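Local coordinates for xylanase Y (Bacillus halodurans, PDB 1WU4), which hydrolyses xylo-oligosaccharides of three or more units, releasing xylose from the reducing end with inversion of anomeric configuration, at residues M82-K85 with D86-D89; R216-W219 with K220-E224. The protein carries 1 engineered substitution. All coordinates share one frame; numbering follows the deposited sequence.

Contact 1. Residues M82-K85 with D86-D89; sequences MDRK and DIFD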
loop_
_atom_site.group_PDB
_atom_site.type_symbol
_atom_site.label_atom_id
_atom_site.label_comp_id
_atom_site.label_asym_id
_atom_site.label_seq_id
_atom_site.Cartn_x
_atom_site.Cartn_y
_atom_site.Cartn_z
ATOM N N MET A 82 1.486 -14.885 1.045
ATOM C CA MET A 82 2.360 -15.960 1.514
ATOM C C MET A 82 1.610 -17.246 1.859
ATOM O O MET A 82 2.208 -18.218 2.328
ATOM C CB MET A 82 3.151 -15.493 2.740
ATOM C CG MET A 82 4.125 -14.357 2.470
ATOM S SD MET A 82 5.435 -14.811 1.319
ATOM C CE MET A 82 6.375 -15.949 2.320
ATOM N N ASP A 83 0.302 -17.248 1.629
ATOM C CA ASP A 83 -0.530 -18.409 1.916
ATOM C C ASP A 83 -0.451 -18.810 3.388
ATOM O O ASP A 83 -0.257 -19.980 3.717
ATOM C CB ASP A 83 -0.124 -19.589 1.022
ATOM C CG ASP A 83 -1.162 -20.695 1.008
ATOM O OD1 ASP A 83 -2.363 -20.382 1.138
ATOM O OD2 ASP A 83 -0.782 -21.875 0.848
ATOM N N ARG A 84 -0.598 -17.823 4.265
ATOM C CA ARG A 84 -0.566 -18.062 5.702
ATOM C C ARG A 84 -1.883 -17.605 6.327
ATOM O O ARG A 84 -1.980 -16.514 6.883
ATOM C CB ARG A 84 0.619 -17.327 6.336
ATOM C CG ARG A 84 1.981 -17.950 6.016
ATOM C CD ARG A 84 2.084 -19.368 6.574
ATOM N NE ARG A 84 2.007 -19.391 8.034
ATOM C CZ ARG A 84 3.019 -19.093 8.844
ATOM N NH1 ARG A 84 4.200 -18.749 8.343
ATOM N NH2 ARG A 84 2.848 -19.130 10.158
ATOM N N LYS A 85 -2.897 -18.460 6.224
ATOM C CA LYS A 85 -4.226 -18.176 6.755
ATOM C C LYS A 85 -4.220 -18.002 8.272
ATOM O O LYS A 85 -5.005 -17.227 8.818
ATOM C CB LYS A 85 -5.184 -19.305 6.368
ATOM C CG LYS A 85 -6.647 -19.049 6.702
ATOM C CD LYS A 85 -7.519 -20.202 6.211
ATOM C CE LYS A 85 -9.000 -19.899 6.357
ATOM N NZ LYS A 85 -9.393 -19.690 7.777
ATOM N N ASP A 86 -3.334 -18.721 8.953
ATOM C CA ASP A 86 -3.253 -18.619 10.404
ATOM C C ASP A 86 -2.887 -17.194 10.821
ATOM O O ASP A 86 -3.499 -16.627 11.724
ATOM C CB ASP A 86 -2.238 -19.634 10.952
ATOM C CG ASP A 86 -0.837 -19.438 10.394
ATOM O OD1 ASP A 86 -0.691 -19.208 9.174
ATOM O OD2 ASP A 86 0.127 -19.534 11.182
ATOM N N ILE A 87 -1.899 -16.613 10.148
ATOM C CA ILE A 87 -1.471 -15.250 10.448
ATOM C C ILE A 87 -2.539 -14.251 10.004
ATOM O O ILE A 87 -2.863 -13.310 10.729
ATOM C CB ILE A 87 -0.128 -14.940 9.747
ATOM C CG1 ILE A 87 0.973 -15.819 10.350
ATOM C CG2 ILE A 87 0.220 -13.468 9.888
ATOM C CD1 ILE A 87 2.326 -15.668 9.689
ATOM N N PHE A 88 -3.088 -14.467 8.814
ATOM C CA PHE A 88 -4.127 -13.596 8.277
ATOM C C PHE A 88 -5.283 -13.468 9.265
ATOM O O PHE A 88 -5.704 -12.363 9.604
ATOM C CB PHE A 88 -4.657 -14.170 6.960
ATOM C CG PHE A 88 -5.632 -13.272 6.251
ATOM C CD1 PHE A 88 -5.213 -12.469 5.192
ATOM C CD2 PHE A 88 -6.970 -13.231 6.633
ATOM C CE1 PHE A 88 -6.113 -11.640 4.523
ATOM C CE2 PHE A 88 -7.878 -12.403 5.971
ATOM C CZ PHE A 88 -7.447 -11.606 4.912
ATOM N N ASP A 89 -5.791 -14.612 9.717
ATOM C CA ASP A 89 -6.913 -14.641 10.651
ATOM C C ASP A 89 -6.600 -14.007 12.002
ATOM O O ASP A 89 -7.455 -13.352 12.593
ATOM C CB ASP A 89 -7.397 -16.081 10.841
ATOM C CG ASP A 89 -8.142 -16.608 9.628
ATOM O OD1 ASP A 89 -8.437 -17.823 9.583
ATOM O OD2 ASP A 89 -8.442 -15.803 8.718
HETATM O O HOH W 1 -1.548 -21.366 7.073
#
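Arg-84 is the N-cap residue of helix 85-99, and its side chain curls forward alongside the first turn to meet Asp-86 and Ile-87. The guanidinium grips the Asp-86 carboxylate side-on in a two-pronged salt bridge. NE of Arg-84 bonds OD1 of Asp-86 at 2.9 Å, and NH2 of Arg-84 bonds OD2 of Asp-86 at 2.9 Å. Both oxygens use their syn lone pairs. The two planes are 17° apart, so the groups meet edge to edge and nearly coplanar; OD2 of Asp-86 lies in the guanidinium plane of Arg-84, while OD1 is tilted from it. Bends at chi2 (-63°) and chi3 (-64°) curl the arginine chain round to this position. Ile-87 CD1 lies over one guanidinium face, 3.5 Å from NH2 of Arg-84. The salt bridge holds the group at its edge, and the Ile-87 methyl is offset toward the rim. A water donates to OD1 of Asp-86 as well.

On the backbone, N of Phe-88 bonds O of Arg-84 at 3.0 Å, and N of Asp-89 bonds O of Lys-85 at 2.9 Å. Lys-85 runs out extended and turns at its last bond. Its NZ then forms a salt bridge of 2.8 Å to OD1 of Asp-89. Tyr-154 OH bonds both Lys-85 NZ and Asp-89 OD2, joining the pair to helix 154-167.

The turn links helix 69-81, which ends in a Schellman motif at Asp-83, to helix 85-99. Arg-84 and Ile-87 rest on Trp-36 of helix 25-40. Phe-88 packs between helices 69-81 and 127-144, where Trp-144 meets its ring edge-to-face.

Contact 2. Residues R216-W219 with K220-E224; sequences RVFW and KEAAE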
loop_
_atom_site.group_PDB
_atom_site.type_symbol
_atom_site.label_atom_id
_atom_site.label_comp_id
_atom_site.label_asym_id
_atom_site.label_seq_id
_atom_site.Cartn_x
_atom_site.Cartn_y
_atom_site.Cartn_z
ATOM N N ARG A 216 -19.924 -1.547 -9.253
ATOM C CA ARG A 216 -18.866 -1.954 -10.167
ATOM C C ARG A 216 -18.501 -0.918 -11.219
ATOM O O ARG A 216 -17.331 -0.804 -11.589
ATOM C CB ARG A 216 -19.206 -3.305 -10.799
ATOM C CG ARG A 216 -19.137 -4.408 -9.754
ATOM C CD ARG A 216 -19.390 -5.795 -10.296
ATOM N NE ARG A 216 -19.383 -6.755 -9.195
ATOM C CZ ARG A 216 -19.607 -8.058 -9.322
ATOM N NH1 ARG A 216 -19.860 -8.585 -10.513
ATOM N NH2 ARG A 216 -19.588 -8.832 -8.246
ATOM N N VAL A 217 -19.481 -0.153 -11.689
ATOM C CA VAL A 217 -19.193 0.888 -12.665
ATOM C C VAL A 217 -18.400 1.985 -11.951
ATOM O O VAL A 217 -17.412 2.492 -12.482
ATOM C CB VAL A 217 -20.487 1.475 -13.266
ATOM C CG1 VAL A 217 -20.163 2.706 -14.107
ATOM C CG2 VAL A 217 -21.175 0.421 -14.126
ATOM N N PHE A 218 -18.828 2.334 -10.740
ATOM C CA PHE A 218 -18.134 3.348 -9.949
ATOM C C PHE A 218 -16.657 2.993 -9.779
ATOM O O PHE A 218 -15.782 3.832 -9.981
ATOM C CB PHE A 218 -18.758 3.479 -8.557
ATOM C CG PHE A 218 -17.931 4.297 -7.606
ATOM C CD1 PHE A 218 -18.000 5.686 -7.613
ATOM C CD2 PHE A 218 -17.039 3.672 -6.735
ATOM C CE1 PHE A 218 -17.187 6.442 -6.767
ATOM C CE2 PHE A 218 -16.225 4.416 -5.892
ATOM C CZ PHE A 218 -16.298 5.801 -5.907
ATOM N N TRP A 219 -16.375 1.753 -9.394
ATOM C CA TRP A 219 -14.989 1.349 -9.188
ATOM C C TRP A 219 -14.149 1.429 -10.458
ATOM O O TRP A 219 -12.959 1.735 -10.399
ATOM C CB TRP A 219 -14.930 -0.044 -8.558
ATOM C CG TRP A 219 -15.282 0.004 -7.090
ATOM C CD1 TRP A 219 -16.347 -0.591 -6.474
ATOM C CD2 TRP A 219 -14.584 0.732 -6.072
ATOM N NE1 TRP A 219 -16.356 -0.276 -5.131
ATOM C CE2 TRP A 219 -15.284 0.537 -4.860
ATOM C CE3 TRP A 219 -13.434 1.534 -6.065
ATOM C CZ2 TRP A 219 -14.871 1.115 -3.654
ATOM C CZ3 TRP A 219 -13.023 2.109 -4.865
ATOM C CH2 TRP A 219 -13.742 1.895 -3.676
ATOM N N LYS A 220 -14.765 1.170 -11.605
ATOM C CA LYS A 220 -14.047 1.274 -12.866
ATOM C C LYS A 220 -13.703 2.749 -13.084
ATOM O O LYS A 220 -12.600 3.090 -13.519
ATOM C CB LYS A 220 -14.920 0.764 -14.011
ATOM C CG LYS A 220 -14.271 0.901 -15.374
ATOM C CD LYS A 220 -15.175 0.369 -16.467
ATOM C CE LYS A 220 -14.566 0.601 -17.835
ATOM N NZ LYS A 220 -15.445 0.070 -18.906
ATOM N N GLU A 221 -14.650 3.626 -12.765
ATOM C CA GLU A 221 -14.440 5.060 -12.921
ATOM C C GLU A 221 -13.396 5.568 -11.934
ATOM O O GLU A 221 -12.649 6.497 -12.241
ATOM C CB GLU A 221 -15.761 5.813 -12.732
ATOM C CG GLU A 221 -16.845 5.349 -13.689
ATOM C CD GLU A 221 -18.172 6.040 -13.463
ATOM O OE1 GLU A 221 -18.539 6.271 -12.294
ATOM O OE2 GLU A 221 -18.859 6.333 -14.462
ATOM N N ALA A 222 -13.349 4.969 -10.745
ATOM C CA ALA A 222 -12.366 5.368 -9.739
ATOM C C ALA A 222 -10.959 5.001 -10.216
ATOM O O ALA A 222 -10.010 5.762 -10.017
ATOM C CB ALA A 222 -12.667 4.691 -8.403
ATOM N N ALA A 223 -10.821 3.838 -10.845
ATOM C CA ALA A 223 -9.520 3.416 -11.357
ATOM C C ALA A 223 -9.013 4.434 -12.380
ATOM O O ALA A 223 -7.864 4.875 -12.318
ATOM C CB ALA A 223 -9.627 2.038 -11.998
ATOM N N GLU A 224 -9.884 4.811 -13.312
ATOM C CA GLU A 224 -9.533 5.775 -14.349
ATOM C C GLU A 224 -9.235 7.142 -13.737
ATOM O O GLU A 224 -8.268 7.804 -14.118
ATOM C CB GLU A 224 -10.675 5.887 -15.364
ATOM C CG GLU A 224 -10.465 6.925 -16.465
ATOM C CD GLU A 224 -9.147 6.757 -17.197
ATOM O OE1 GLU A 224 -8.702 5.601 -17.369
ATOM O OE2 GLU A 224 -8.561 7.780 -17.612
#
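Glu-221 lies back along the helix toward Val-217, and the two side chains cross at an angle. The approach is loose: CG1 of Val-217 is 3.9 Å from OE2 of Glu-221. The glutamate stem comes nearer to the backbone, with its CG 3.2 Å from O of Val-217. Its CG stands beside the backbone N (chi1 -57°) and the chain extends from there, which carries the carboxylate back past the valine. OE1 of Glu-221 also has a long, weak ion pair with Lys-183. With an alanine here, the stem that lies against O and CG1 of Val-217 is gone, which would probably leave that side of the turn less covered and Lys-183 without this weak, distant charge.

A different side of the helix carries the aromatic residues. Ala-222 sets its CB obliquely to both rings, 4.0 Å from CE3 of Trp-219 and 4.4 Å from CE2 of Phe-218. The small methyl fits beside two large rings. Phe-218 CD2 in turn sits over the centre of the indole, 3.9 Å above its plane.

All this is the opening of helix 216-233 in the (alpha/alpha)6 barrel of glycoside hydrolase family 8. Successive i to i+4 bonds run from N of Lys-220 to O of Arg-216 through N of Ala-223 to O of Trp-219. The bond from N of Ala-222 to O of Phe-218 is 2.8 Å long.

Trp-219 meets Trp-178 and Phe-207 edge-to-face and touches Leu-162 and Val-166 of helix 154-167. Ala-222 and Ala-223 rest on Tyr-204 of helix 201-210. Arg-216 NE bonds O of Ala-211, in the loop just before this helix.

In the fold
Both contacts lie at helix starts, their centres 18 and 19 Å from that of the chain, and each is partly buried. Those centres are 29 Å apart and their nearest atoms about 17 Å. Contact 1 joins a loop to the first turn of its helix, and salt bridges dominate its exposed side. Contact 2 lies wholly within one helix and has no salt bridge across its segments; aromatic rings and alanines make up its buried side. Phe-88 is the buried aromatic residue of contact 1; contact 2 has two, Phe-218 and Trp-219. Helix 154-167 is a shared neighbour: contact 1 meets it at Tyr-154, through polar bonds and the ring of Phe-88; contact 2 through apolar side chains.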